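Local atomic coordinates of universal stress protein (PDB entry 5AHW), a protein that binds cyclic AMP as a dimeric universal stress protein, consistent with a role in mycobacterial cAMP signalling. Residues E73-A78 / I86-V91. Numbering follows the deposited sequence.
Sequences EANDRA and IEERPV
In the parallel, nucleotide-binding α/β fold of the universal stress family, helix 65-80 packs on edge strand 86-92, an outermost strand of the chain's own five-stranded sheet: N75 meets I86 and E88. The chain leaves the helix, turns and returns as the strand, the helix-to-strand half of a β-α-β crossover that begins with strand 34-41. An angle of 157° between the two local axes fits this near-antiparallel return, and their 9.4 Å separation is that of a helix lying on a sheet face. I86 and E88, two residues apart, both direct their CB toward the helix, whereas E87 between them faces away and pairs with K34.

The direct polar link is a hydrogen bond from N75 ND2 to E88 OE2, 3.0 Å long. It is bent to 149° at the hydrogen. The bond uses the anti lone pair of the carboxylate oxygen, which is tilted out of the N75 amide plane; amide and carboxylate are themselves turned 78° apart. The E88 chain, extended beyond CG, carries its acid group across to the helix. The N75 torsion sets CG anti to the backbone N, and the amide passes obliquely alongside the I86 side chain, its nitrogen and CG against I86 CG2 and its OD1 3.8 Å from I86 CD1. Deeper in, A78 CB lies 4.1 Å from I86 CD1, and A78 also packs on L35 and V21, tying this apolar patch to the neighbouring strand and helix 15-31. The bound cAMP lies about 12 Å from the E88 side chain, marking this as structural packing outside the pocket. A water gives N75 a second link to the strand: it accepts from N75 ND2 at 2.9 Å and donates to I86 O at 3.0 Å.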
# COMPACT_ATOMS: atom_id res chain seq x y z
N GLU B 73 -16.74 0.44 15.92
CA GLU B 73 -16.38 -0.89 15.47
C GLU B 73 -15.00 -0.87 14.82
O GLU B 73 -14.17 -1.72 15.12
CB GLU B 73 -17.44 -1.49 14.58
CG GLU B 73 -17.10 -2.89 14.03
CD GLU B 73 -17.10 -4.02 15.08
OE1 GLU B 73 -17.62 -3.85 16.22
OE2 GLU B 73 -16.56 -5.11 14.72
N ALA B 74 -14.71 0.12 13.97
CA ALA B 74 -13.38 0.16 13.38
C ALA B 74 -12.31 0.25 14.43
O ALA B 74 -11.23 -0.35 14.31
CB ALA B 74 -13.23 1.30 12.39
N ASN B 75 -12.59 1.02 15.46
CA ASN B 75 -11.69 1.15 16.61
C ASN B 75 -11.41 -0.20 17.31
O ASN B 75 -10.27 -0.55 17.57
CB ASN B 75 -12.28 2.14 17.63
CG ASN B 75 -11.27 2.61 18.65
OD1 ASN B 75 -10.52 1.83 19.21
ND2 ASN B 75 -11.26 3.93 18.91
N ASP B 76 -12.48 -0.91 17.63
CA ASP B 76 -12.37 -2.24 18.20
C ASP B 76 -11.54 -3.15 17.29
O ASP B 76 -10.70 -3.89 17.78
CB ASP B 76 -13.76 -2.83 18.46
CG ASP B 76 -14.49 -2.12 19.58
OD1 ASP B 76 -13.82 -1.49 20.42
OD2 ASP B 76 -15.75 -2.21 19.63
N ARG B 77 -11.73 -3.08 15.98
CA ARG B 77 -11.00 -3.97 15.08
C ARG B 77 -9.53 -3.60 15.11
O ARG B 77 -8.68 -4.47 15.25
CB ARG B 77 -11.53 -3.87 13.67
CG ARG B 77 -12.90 -4.46 13.51
CD ARG B 77 -12.78 -5.96 13.47
NE ARG B 77 -12.23 -6.29 12.18
CZ ARG B 77 -12.98 -6.62 11.13
NH1 ARG B 77 -14.27 -6.68 11.21
NH2 ARG B 77 -12.41 -6.95 10.00
N ALA B 78 -9.23 -2.30 15.02
CA ALA B 78 -7.84 -1.85 15.05
C ALA B 78 -7.14 -2.15 16.37
O ALA B 78 -5.98 -2.54 16.40
CB ALA B 78 -7.76 -0.39 14.76
N ILE B 86 -5.06 5.32 18.75
CA ILE B 86 -6.12 5.39 17.73
C ILE B 86 -7.01 6.62 17.91
O ILE B 86 -7.48 6.92 19.00
CB ILE B 86 -7.02 4.15 17.82
CG1 ILE B 86 -6.16 2.89 17.72
CG2 ILE B 86 -8.10 4.18 16.75
CD1 ILE B 86 -6.86 1.65 18.23
N GLU B 87 -7.26 7.30 16.81
CA GLU B 87 -8.02 8.53 16.81
C GLU B 87 -9.15 8.27 15.83
O GLU B 87 -8.90 7.64 14.81
CB GLU B 87 -7.10 9.62 16.32
CG GLU B 87 -7.63 11.04 16.36
CD GLU B 87 -6.58 12.08 15.95
OE1 GLU B 87 -5.70 12.36 16.80
OE2 GLU B 87 -6.62 12.60 14.78
N GLU B 88 -10.39 8.67 16.14
CA GLU B 88 -11.50 8.52 15.16
C GLU B 88 -11.83 9.91 14.55
O GLU B 88 -11.90 10.92 15.31
CB GLU B 88 -12.74 7.95 15.85
CG GLU B 88 -12.58 6.66 16.61
CD GLU B 88 -13.80 6.34 17.45
OE1 GLU B 88 -14.80 7.03 17.31
OE2 GLU B 88 -13.80 5.41 18.27
N ARG B 89 -11.97 10.01 13.22
CA ARG B 89 -12.31 11.28 12.56
C ARG B 89 -13.55 11.16 11.65
O ARG B 89 -13.41 10.67 10.53
CB ARG B 89 -11.17 11.76 11.67
CG ARG B 89 -9.81 11.88 12.32
CD ARG B 89 -9.72 13.03 13.30
NE ARG B 89 -10.10 14.22 12.55
CZ ARG B 89 -9.27 15.10 12.00
NH1 ARG B 89 -7.95 15.03 12.21
NH2 ARG B 89 -9.81 16.08 11.27
N PRO B 90 -14.74 11.56 12.11
CA PRO B 90 -15.88 11.67 11.23
C PRO B 90 -15.64 12.85 10.33
O PRO B 90 -15.45 13.89 10.83
CB PRO B 90 -17.05 11.99 12.17
CG PRO B 90 -16.41 12.48 13.43
CD PRO B 90 -15.05 11.92 13.50
N VAL B 91 -15.61 12.68 9.02
CA VAL B 91 -15.31 13.77 8.11
C VAL B 91 -16.47 14.04 7.18
O VAL B 91 -17.02 13.12 6.56
CB VAL B 91 -14.05 13.48 7.27
CG1 VAL B 91 -13.87 14.59 6.22
CG2 VAL B 91 -12.87 13.42 8.19
O HOH W 1 -9.87 5.92 20.42